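Local coordinates for protein glycosyl hydrolase (Rhizobium leguminosarum bv. trifolii, PDB 5NDX) that probably hydrolyses O-glycosidic bonds as a family 39 glycosidase, the bacterial orthologue of human alpha-L-iduronidase, at residues 21-26 with 52-57; 43-48 with 88-93; 47-52 with 372-377. The protein carries 2 engineered substitutions. All coordinates share one frame; numbering follows the deposited sequence.

Contact 1 (21-26 with 52-57). With 8U8 ((2~{R},3~{S},4~{S},5~{R},6~{S})-6-(4-methyl-2-oxidanylidene-chromen-7-yl)oxy-3,4,5-tris(oxidanyl)oxane-2-carboxylic acid), chain N; SO4 (sulfate ion), chain B.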
loop_
_atom_site.group_PDB
_atom_site.type_symbol
_atom_site.label_atom_id
_atom_site.label_comp_id
_atom_site.label_asym_id
_atom_site.label_seq_id
_atom_site.Cartn_x
_atom_site.Cartn_y
_atom_site.Cartn_z
ATOM N N PHE A 21 9.663 -3.526 1.696
ATOM C CA PHE A 21 10.072 -2.321 1.026
ATOM C C PHE A 21 9.001 -1.641 0.137
ATOM O O PHE A 21 9.321 -0.706 -0.597
ATOM C CB PHE A 21 11.350 -2.626 0.207
ATOM C CG PHE A 21 11.163 -3.680 -0.875
ATOM C CD1 PHE A 21 10.587 -3.361 -2.088
ATOM C CD2 PHE A 21 11.537 -4.992 -0.654
ATOM C CE1 PHE A 21 10.386 -4.344 -3.063
ATOM C CE2 PHE A 21 11.342 -5.993 -1.618
ATOM C CZ PHE A 21 10.786 -5.662 -2.817
ATOM N N TRP A 22 7.759 -2.115 0.194
ATOM C CA TRP A 22 6.682 -1.768 -0.722
ATOM C C TRP A 22 5.546 -1.053 -0.002
ATOM O O TRP A 22 4.410 -1.040 -0.510
ATOM C CB TRP A 22 6.083 -3.039 -1.357
ATOM C CG TRP A 22 5.641 -4.007 -0.275
ATOM C CD1 TRP A 22 4.481 -3.969 0.465
ATOM C CD2 TRP A 22 6.401 -5.096 0.225
ATOM N NE1 TRP A 22 4.467 -5.010 1.346
ATOM C CE2 TRP A 22 5.647 -5.698 1.241
ATOM C CE3 TRP A 22 7.645 -5.641 -0.115
ATOM C CZ2 TRP A 22 6.096 -6.826 1.939
ATOM C CZ3 TRP A 22 8.096 -6.752 0.572
ATOM C CH2 TRP A 22 7.306 -7.352 1.575
ATOM N N ARG A 23 5.824 -0.441 1.143
ATOM C CA ARG A 23 4.743 -0.042 2.064
ATOM C C ARG A 23 4.313 1.396 1.790
ATOM O O ARG A 23 4.451 2.304 2.611
ATOM C CB ARG A 23 5.114 -0.286 3.515
ATOM C CG ARG A 23 5.196 -1.765 3.919
ATOM C CD ARG A 23 6.347 -2.122 4.875
ATOM N NE ARG A 23 6.231 -1.382 5.941
ATOM C CZ ARG A 23 7.064 -0.712 6.701
ATOM N NH1 ARG A 23 8.400 -0.734 6.775
ATOM N NH2 ARG A 23 6.348 -0.079 7.601
ATOM N N GLY A 24 3.765 1.580 0.611
ATOM C CA GLY A 24 3.374 2.896 0.127
ATOM C C GLY A 24 2.352 2.818 -0.955
ATOM O O GLY A 24 2.314 1.852 -1.730
ATOM N N THR A 25 1.514 3.830 -1.026
ATOM C CA THR A 25 0.614 3.996 -2.147
ATOM C C THR A 25 0.507 5.501 -2.427
ATOM O O THR A 25 1.191 6.329 -1.814
ATOM C CB THR A 25 -0.783 3.305 -1.917
ATOM O OG1 THR A 25 -1.617 3.451 -3.083
ATOM C CG2 THR A 25 -1.528 3.909 -0.767
ATOM N N GLY A 26 -0.322 5.843 -3.377
ATOM C CA GLY A 26 -0.452 7.205 -3.765
ATOM C C GLY A 26 -1.648 7.441 -4.658
ATOM O O GLY A 26 -2.340 6.497 -5.078
ATOM N N GLY A 52 1.662 -1.812 7.471
ATOM C CA GLY A 52 1.704 -2.497 6.143
ATOM C C GLY A 52 1.614 -1.533 4.973
ATOM O O GLY A 52 2.166 -1.799 3.903
ATOM N N ILE A 53 0.919 -0.411 5.176
ATOM C CA ILE A 53 1.136 0.780 4.341
ATOM C C ILE A 53 1.480 1.933 5.269
ATOM O O ILE A 53 0.748 2.209 6.227
ATOM C CB ILE A 53 -0.087 1.154 3.476
ATOM C CG1 ILE A 53 -0.347 0.056 2.425
ATOM C CG2 ILE A 53 0.181 2.452 2.704
ATOM C CD1 ILE A 53 -1.696 0.208 1.749
ATOM N N LYS A 54 2.570 2.605 4.945
ATOM C CA LYS A 54 3.150 3.633 5.815
ATOM C C LYS A 54 3.218 5.015 5.168
ATOM O O LYS A 54 3.045 6.003 5.882
ATOM C CB LYS A 54 4.527 3.195 6.238
ATOM C CG LYS A 54 5.253 4.106 7.211
ATOM C CD LYS A 54 6.533 3.427 7.672
ATOM C CE LYS A 54 7.321 4.350 8.633
ATOM N NZ LYS A 54 8.451 3.536 9.193
ATOM N N PHE A 55 3.483 5.075 3.855
ATOM C CA PHE A 55 3.662 6.325 3.121
ATOM C C PHE A 55 2.582 6.555 2.080
ATOM O O PHE A 55 2.156 5.608 1.415
ATOM C CB PHE A 55 5.044 6.361 2.465
ATOM C CG PHE A 55 6.179 6.328 3.457
ATOM C CD1 PHE A 55 6.587 7.497 4.091
ATOM C CD2 PHE A 55 6.795 5.173 3.761
ATOM C CE1 PHE A 55 7.601 7.480 5.034
ATOM C CE2 PHE A 55 7.828 5.133 4.704
ATOM C CZ PHE A 55 8.237 6.308 5.342
ATOM N N LEU A 56 2.122 7.801 1.972
ATOM C CA LEU A 56 1.244 8.241 0.905
ATOM C C LEU A 56 1.970 9.264 0.063
ATOM O O LEU A 56 2.502 10.240 0.612
ATOM C CB LEU A 56 0.020 8.928 1.470
ATOM C CG LEU A 56 -1.042 8.151 2.155
ATOM C CD1 LEU A 56 -2.206 9.079 2.460
ATOM C CD2 LEU A 56 -1.514 6.993 1.275
ATOM N N ARG A 57 1.964 9.060 -1.234
ATOM C CA ARG A 57 2.627 9.924 -2.190
ATOM C C ARG A 57 1.507 10.631 -2.950
ATOM O O ARG A 57 0.902 10.071 -3.873
ATOM C CB ARG A 57 3.519 9.135 -3.122
ATOM C CG ARG A 57 4.233 9.972 -4.178
ATOM C CD ARG A 57 5.397 9.218 -4.838
ATOM N NE ARG A 57 5.271 9.334 -6.270
ATOM C CZ ARG A 57 5.870 10.210 -7.049
ATOM N NH1 ARG A 57 6.713 11.085 -6.577
ATOM N NH2 ARG A 57 5.609 10.211 -8.322
HETATM C C15 8U8 N . 11.886 7.625 -0.518
HETATM C C13 8U8 N . 12.692 6.824 0.294
HETATM C C14 8U8 N . 14.074 6.965 0.258
HETATM C C16 8U8 N . 14.872 6.226 1.119
HETATM O O9 8U8 N . 16.089 6.322 1.037
HETATM O O8 8U8 N . 14.318 5.303 1.951
HETATM C C11 8U8 N . 12.976 5.188 2.036
HETATM C C10 8U8 N . 12.516 4.303 2.979
HETATM C C12 8U8 N . 12.138 5.929 1.214
HETATM C C7 8U8 N . 10.763 5.758 1.380
HETATM C C8 8U8 N . 10.294 4.855 2.328
HETATM C C9 8U8 N . 11.159 4.125 3.145
HETATM O O2 8U8 N . 10.641 3.261 4.076
HETATM C C5 8U8 N . 11.468 2.864 5.203
HETATM O O1 8U8 N . 12.162 1.728 4.659
HETATM C C1 8U8 N . 13.000 0.951 5.545
HETATM C C6 8U8 N . 14.214 1.792 6.078
HETATM O O7 8U8 N . 14.619 2.761 5.406
HETATM O O6 8U8 N . 14.665 1.475 7.189
HETATM C C2 8U8 N . 12.091 0.467 6.672
HETATM O O5 8U8 N . 12.805 -0.368 7.636
HETATM C C3 8U8 N . 11.434 1.675 7.378
HETATM O O4 8U8 N . 10.545 1.174 8.342
HETATM C C4 8U8 N . 10.622 2.489 6.369
HETATM O O3 8U8 N . 10.085 3.675 6.959
HETATM S S SO4 B . 10.553 -3.327 7.459
HETATM O O1 SO4 B . 11.181 -4.636 7.204
HETATM O O2 SO4 B . 9.361 -3.509 8.330
HETATM O O3 SO4 B . 10.242 -2.585 6.211
HETATM O O4 SO4 B . 11.539 -2.497 8.203
HETATM O O HOH W 1 2.256 -4.521 2.991
HETATM O O HOH W 2 7.436 0.898 9.870
#
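Lys54 leaves its backbone with CG anti to N (chi1 -177°) and stays extended to NZ, while the Arg23 chain bends at chi2 and chi3; Lys54 CD then passes 3.5 Å from Arg23 NH2, and both cationic ends arrive at the sugar of 8U8. The two segments lead into neighbouring parallel strands, 24-27 and 55-58, the first beta-alpha-beta unit of the TIM barrel, and the sugar sits by the residues that lead into those strands.

Arg23 O grips both incoming amides: Phe55 N lies in the carbonyl plane, whereas Lys54 N comes from above it at 3.0 Å. Strand pairing then continues through Thr25 N to Phe55 O and Arg57 N to Thr25 O. On the face bearing Thr25 and Leu56, their side chains lie side by side, Thr25 CG2 to Leu56 CD2 3.7 Å. Further along the strand, Arg57 turns into a cluster of acids, Glu95, Glu142 and Glu265 among them, near the predicted proton donor position Gln146, changed in this structure, and a second 8U8.

Phe55 lays one ring face under the coumarin, CE2 3.4 Å from 8U8 C8. Lys54 NZ holds 8U8 O3 at 2.8 Å, with a weak bond to O4. The guanidinium of Arg23 meets that same O4 edge-on, its NH1 donating at 3.3 Å to 8U8 O4 and at 2.7 Å to sulfate O3.

Contact 2 (43-48 with 88-93)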
loop_
_atom_site.group_PDB
_atom_site.type_symbol
_atom_site.label_atom_id
_atom_site.label_comp_id
_atom_site.label_asym_id
_atom_site.label_seq_id
_atom_site.Cartn_x
_atom_site.Cartn_y
_atom_site.Cartn_z
ATOM N N ALA A 43 -8.617 5.064 7.003
ATOM C CA ALA A 43 -8.768 4.128 8.109
ATOM C C ALA A 43 -8.365 2.731 7.684
ATOM O O ALA A 43 -7.659 2.046 8.424
ATOM C CB ALA A 43 -10.217 4.116 8.574
ATOM N N TYR A 44 -8.832 2.277 6.501
ATOM C CA TYR A 44 -8.382 0.943 6.035
ATOM C C TYR A 44 -6.909 0.939 5.696
ATOM O O TYR A 44 -6.209 -0.008 6.044
ATOM C CB TYR A 44 -9.101 0.468 4.801
ATOM C CG TYR A 44 -10.571 0.372 4.874
ATOM C CD1 TYR A 44 -11.235 -0.790 5.294
ATOM C CD2 TYR A 44 -11.327 1.458 4.497
ATOM C CE1 TYR A 44 -12.625 -0.849 5.265
ATOM C CE2 TYR A 44 -12.683 1.412 4.529
ATOM C CZ TYR A 44 -13.332 0.275 4.905
ATOM O OH TYR A 44 -14.711 0.404 4.863
ATOM N N ILE A 45 -6.430 2.011 5.047
ATOM C CA ILE A 45 -5.036 2.096 4.600
ATOM C C ILE A 45 -4.065 2.152 5.793
ATOM O O ILE A 45 -3.029 1.500 5.777
ATOM C CB ILE A 45 -4.822 3.284 3.678
ATOM C CG1 ILE A 45 -5.594 3.075 2.380
ATOM C CG2 ILE A 45 -3.344 3.500 3.377
ATOM C CD1 ILE A 45 -5.801 4.372 1.600
ATOM N N GLY A 46 -4.433 2.865 6.850
ATOM C CA GLY A 46 -3.615 2.910 8.064
ATOM C C GLY A 46 -3.774 1.740 9.011
ATOM O O GLY A 46 -3.146 1.713 10.042
ATOM N N GLY A 47 -4.685 0.846 8.736
ATOM C CA GLY A 47 -4.948 -0.287 9.608
ATOM C C GLY A 47 -4.273 -1.616 9.315
ATOM O O GLY A 47 -4.603 -2.585 9.974
ATOM N N LEU A 48 -3.343 -1.674 8.361
ATOM C CA LEU A 48 -2.682 -2.920 7.973
ATOM C C LEU A 48 -1.729 -3.349 9.060
ATOM O O LEU A 48 -1.184 -2.536 9.749
ATOM C CB LEU A 48 -1.933 -2.835 6.643
ATOM C CG LEU A 48 -2.730 -2.994 5.349
ATOM C CD1 LEU A 48 -3.543 -1.789 5.082
ATOM C CD2 LEU A 48 -1.841 -3.216 4.133
ATOM N N HIS A 88 -4.180 8.930 10.829
ATOM C CA HIS A 88 -4.303 7.492 10.483
ATOM C C HIS A 88 -2.963 6.762 10.392
ATOM O O HIS A 88 -2.873 5.728 9.733
ATOM C CB HIS A 88 -5.103 7.372 9.204
ATOM C CG HIS A 88 -6.508 7.793 9.395
ATOM N ND1 HIS A 88 -6.928 9.079 9.157
ATOM C CD2 HIS A 88 -7.567 7.138 9.916
ATOM C CE1 HIS A 88 -8.208 9.184 9.465
ATOM N NE2 HIS A 88 -8.622 8.021 9.934
ATOM N N ARG A 89 -1.935 7.316 11.056
ATOM C CA ARG A 89 -0.615 6.728 11.137
ATOM C C ARG A 89 0.010 6.561 9.775
ATOM O O ARG A 89 0.629 5.565 9.491
ATOM C CB ARG A 89 -0.666 5.392 11.915
ATOM C CG ARG A 89 -1.380 5.517 13.285
ATOM C CD ARG A 89 -1.221 4.255 14.143
ATOM N NE ARG A 89 -1.919 3.093 13.552
ATOM C CZ ARG A 89 -3.179 2.711 13.810
ATOM N NH1 ARG A 89 -3.931 3.402 14.656
ATOM N NH2 ARG A 89 -3.703 1.630 13.213
ATOM N N LEU A 90 -0.168 7.547 8.918
ATOM C CA LEU A 90 0.441 7.566 7.610
ATOM C C LEU A 90 1.390 8.762 7.557
ATOM O O LEU A 90 1.167 9.756 8.234
ATOM C CB LEU A 90 -0.632 7.640 6.561
ATOM C CG LEU A 90 -1.483 6.349 6.551
ATOM C CD1 LEU A 90 -2.777 6.565 5.808
ATOM C CD2 LEU A 90 -0.710 5.159 5.976
ATOM N N LYS A 91 2.439 8.636 6.760
ATOM C CA LYS A 91 3.417 9.676 6.552
ATOM C C LYS A 91 3.427 10.108 5.122
ATOM O O LYS A 91 3.320 9.286 4.241
ATOM C CB LYS A 91 4.801 9.142 6.905
ATOM C CG LYS A 91 4.877 8.690 8.377
ATOM C CD LYS A 91 6.115 7.926 8.689
ATOM C CE LYS A 91 6.110 7.376 10.131
ATOM N NZ LYS A 91 6.109 8.520 11.052
ATOM N N PRO A 92 3.643 11.404 4.868
ATOM C CA PRO A 92 3.749 11.781 3.480
ATOM C C PRO A 92 5.104 11.433 2.836
ATOM O O PRO A 92 6.179 11.638 3.421
ATOM C CB PRO A 92 3.525 13.290 3.529
ATOM C CG PRO A 92 3.972 13.673 4.869
ATOM C CD PRO A 92 3.476 12.582 5.738
ATOM N N PHE A 93 5.018 10.907 1.625
ATOM C CA PHE A 93 6.135 10.867 0.701
ATOM C C PHE A 93 5.854 12.140 -0.098
ATOM O O PHE A 93 5.049 12.137 -1.022
ATOM C CB PHE A 93 6.093 9.573 -0.123
ATOM C CG PHE A 93 7.248 9.360 -1.056
ATOM C CD1 PHE A 93 8.347 10.201 -1.106
ATOM C CD2 PHE A 93 7.212 8.268 -1.933
ATOM C CE1 PHE A 93 9.383 9.976 -2.005
ATOM C CE2 PHE A 93 8.238 8.051 -2.834
ATOM C CZ PHE A 93 9.345 8.888 -2.853
HETATM O O HOH W 3 -0.599 1.846 10.797
#
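Gly46 and His88 bring the two backbones together, their CA atoms 5.2 Å apart, with Gly46 CA turned to His88 O at 3.4 Å in a CA-H...O contact (angle at H 144°). The approach depends on the bare glycine: a CB at Gly46 would point toward the other segment and run into His88 O.

His88 enters with its imidazole beside the last turn of helix 36-45. CG stands anti to the carbonyl carbon (chi1 -67°), which carries CD2 to 3.7 Å from Ala43 CA, the ring lying oblique to it. ND1 bonds back to Val84 O in the helix just before it, 76-87, and the ring also meets Phe555. With an alanine here, Val84 O would probably be left without its imidazole mate, and a gap would open between the Ala43 backbone and the Phe555 ring.

Both segments lie where barrel helices finish: helix 36-45 runs out at the first, and at the second a Schellman motif, with Arg89 as its C-prime residue, ends helix 76-87 just ahead of strand 91-95. The contact thus packs the ends of two successive helices of the TIM barrel against each other, away from the annotated sites.

Deeper in, Ile45 and Leu90 cross at about a right angle, and the Ile45 methyl CG2 faces both branches of Leu90, 4.0 Å from CD1 and 4.1 Å from CD2. Arg89 curls back, its chain bent at chi3, until NH2 stands 3.2 Å from Gly46 O; the bond that NH2 makes is to Trp556 O. Water 3 donates to Gly46 O at 2.7 Å and accepts from Arg89 NE, bridging the two residues.

Contact 3 (47-52 with 372-377)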
loop_
_atom_site.group_PDB
_atom_site.type_symbol
_atom_site.label_atom_id
_atom_site.label_comp_id
_atom_site.label_asym_id
_atom_site.label_seq_id
_atom_site.Cartn_x
_atom_site.Cartn_y
_atom_site.Cartn_z
ATOM N N GLY A 47 -4.685 0.846 8.736
ATOM C CA GLY A 47 -4.948 -0.287 9.608
ATOM C C GLY A 47 -4.273 -1.616 9.315
ATOM O O GLY A 47 -4.603 -2.585 9.974
ATOM N N LEU A 48 -3.343 -1.674 8.361
ATOM C CA LEU A 48 -2.682 -2.920 7.973
ATOM C C LEU A 48 -1.729 -3.349 9.060
ATOM O O LEU A 48 -1.184 -2.536 9.749
ATOM C CB LEU A 48 -1.933 -2.835 6.643
ATOM C CG LEU A 48 -2.730 -2.994 5.349
ATOM C CD1 LEU A 48 -3.543 -1.789 5.082
ATOM C CD2 LEU A 48 -1.841 -3.216 4.133
ATOM N N PRO A 49 -1.494 -4.656 9.196
ATOM C CA PRO A 49 -0.582 -5.111 10.256
ATOM C C PRO A 49 0.764 -4.448 10.141
ATOM O O PRO A 49 1.294 -4.339 9.028
ATOM C CB PRO A 49 -0.431 -6.587 9.969
ATOM C CG PRO A 49 -1.668 -6.973 9.236
ATOM C CD PRO A 49 -2.136 -5.763 8.494
ATOM N N ASN A 50 1.305 -3.982 11.266
ATOM C CA ASN A 50 2.688 -3.550 11.329
ATOM C C ASN A 50 3.047 -2.463 10.314
ATOM O O ASN A 50 4.031 -2.571 9.585
ATOM C CB ASN A 50 3.613 -4.802 11.121
ATOM C CG ASN A 50 5.086 -4.525 11.477
ATOM O OD1 ASN A 50 5.414 -3.488 12.028
ATOM N ND2 ASN A 50 5.991 -5.475 11.145
ATOM N N GLU A 51 2.215 -1.437 10.243
ATOM C CA GLU A 51 2.392 -0.357 9.284
ATOM C C GLU A 51 2.539 -0.888 7.839
ATOM O O GLU A 51 3.403 -0.456 7.075
ATOM C CB GLU A 51 3.574 0.541 9.705
ATOM C CG GLU A 51 3.411 1.202 11.108
ATOM C CD GLU A 51 4.642 2.099 11.407
ATOM O OE1 GLU A 51 5.721 1.552 11.662
ATOM O OE2 GLU A 51 4.597 3.306 11.184
ATOM N N GLY A 52 1.662 -1.812 7.471
ATOM C CA GLY A 52 1.704 -2.497 6.143
ATOM C C GLY A 52 1.614 -1.533 4.973
ATOM O O GLY A 52 2.166 -1.799 3.903
ATOM N N LEU A 372 0.917 -9.384 2.619
ATOM C CA LEU A 372 2.358 -9.102 2.566
ATOM C C LEU A 372 2.874 -8.357 3.843
ATOM O O LEU A 372 4.051 -8.506 4.230
ATOM C CB LEU A 372 2.704 -8.299 1.302
ATOM C CG LEU A 372 2.497 -9.003 -0.038
ATOM C CD1 LEU A 372 2.503 -8.021 -1.185
ATOM C CD2 LEU A 372 3.598 -9.991 -0.262
ATOM N N ALA A 373 1.985 -7.606 4.492
ATOM C CA ALA A 373 2.330 -6.828 5.664
ATOM C C ALA A 373 2.711 -7.733 6.827
ATOM O O ALA A 373 3.408 -7.269 7.701
ATOM C CB ALA A 373 1.167 -5.959 6.078
ATOM N N THR A 374 2.260 -8.999 6.817
ATOM C CA THR A 374 2.591 -9.967 7.865
ATOM C C THR A 374 3.961 -10.566 7.798
ATOM O O THR A 374 4.296 -11.376 8.661
ATOM C CB THR A 374 1.592 -11.157 7.893
ATOM O OG1 THR A 374 1.759 -11.997 6.718
ATOM C CG2 THR A 374 0.176 -10.640 7.970
ATOM N N LEU A 375 4.745 -10.250 6.768
ATOM C CA LEU A 375 6.039 -10.856 6.629
ATOM C C LEU A 375 6.989 -10.401 7.741
ATOM O O LEU A 375 6.821 -9.348 8.330
ATOM C CB LEU A 375 6.629 -10.574 5.259
ATOM C CG LEU A 375 5.996 -11.365 4.094
ATOM C CD1 LEU A 375 6.298 -10.746 2.736
ATOM C CD2 LEU A 375 6.438 -12.809 4.134
ATOM N N GLY A 376 7.943 -11.268 8.030
ATOM C CA GLY A 376 8.933 -11.060 9.057
ATOM C C GLY A 376 10.150 -10.279 8.625
ATOM O O GLY A 376 10.122 -9.611 7.606
ATOM N N ASP A 377 11.228 -10.371 9.419
ATOM C CA ASP A 377 12.374 -9.472 9.235
ATOM C C ASP A 377 13.635 -10.232 8.821
ATOM O O ASP A 377 14.717 -9.638 8.695
ATOM C CB ASP A 377 12.628 -8.653 10.492
ATOM C CG ASP A 377 13.065 -9.542 11.695
ATOM O OD1 ASP A 377 13.255 -10.802 11.586
ATOM O OD2 ASP A 377 13.180 -8.955 12.783
HETATM O O HOH W 4 5.013 -7.944 9.774
#
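Asn50 reaches over Ala373 toward the far end of the turn, Leu375. Its CB starts 4.2 Å from Ala373 O. Next comes CG, set anti to the backbone N (chi1 -167°), which carries the flat amide past that carbonyl, and at the tip ND2 finds no protein acceptor across the contact but gives its N-H to water 4 at 3.0 Å. The water in turn donates to two carbonyls, 2.7 Å to Ala373 O and 2.7 Å to Leu375 O, so three groups hold it in place. The backbone of Asn50 and Glu51 is in the left-handed region, letting the loop curl round before Gly52.

Inside that curl sits the Ala373 methyl. Its CB is 3.4 Å from Pro49 O and 3.5 Å from Gly52 CA, and Pro49 CD adds an apolar touch at 4.1 Å. Gly52 has to be bare on this side, since a CB there would point straight into the methyl. At the outer side Pro49 CG comes alongside Thr374 CG2 at 4.3 Å, while Thr374 OG1 turns away to bond Leu371 O.

The two loops belong to different parts of the fold. Segment 47-52 joins helix 36-45 to strand 55-58 of the TIM barrel, whereas 372-377 is a type I beta turn, Leu372 to Leu375, and its exit into strand 378-385 of the large mixed beta sheet. Arg20 ties both loops further, bonding Ala373 O and Asn50 O.

No direct hydrogen bond crosses between the two segments: a methyl packed against a carbonyl and a glycine does the close work, and the polar groups are joined through intermediaries, water 4 between the segments and Arg20 from outside.

Contacts 1 and 2 lie in the same parallel sheet, their centres 8 Å apart: Leu56 O meets Phe93 N at 2.8 Å, and Lys54 O meets Lys91 N at 2.8 Å, both probable hydrogen bonds, so strand 55-58 of contact 1 pairs with strand 91-95 of contact 2. Contact 3 shares Gly52 with contact 1 and supplies Glu51 O, 3.0 Å from Arg23 NH2, a probable hydrogen bond that would help steady the guanidinium at the ligand. It shares Gly47 and Leu48 with contact 2. Contact 1 supplies Arg23, Lys54 and Phe55 to the ligand pocket and contact 2 adds Phe93, although its own packing lies away from the site; Asn50 of contact 3 lies about 8 Å (side chain) from a bound 8U8.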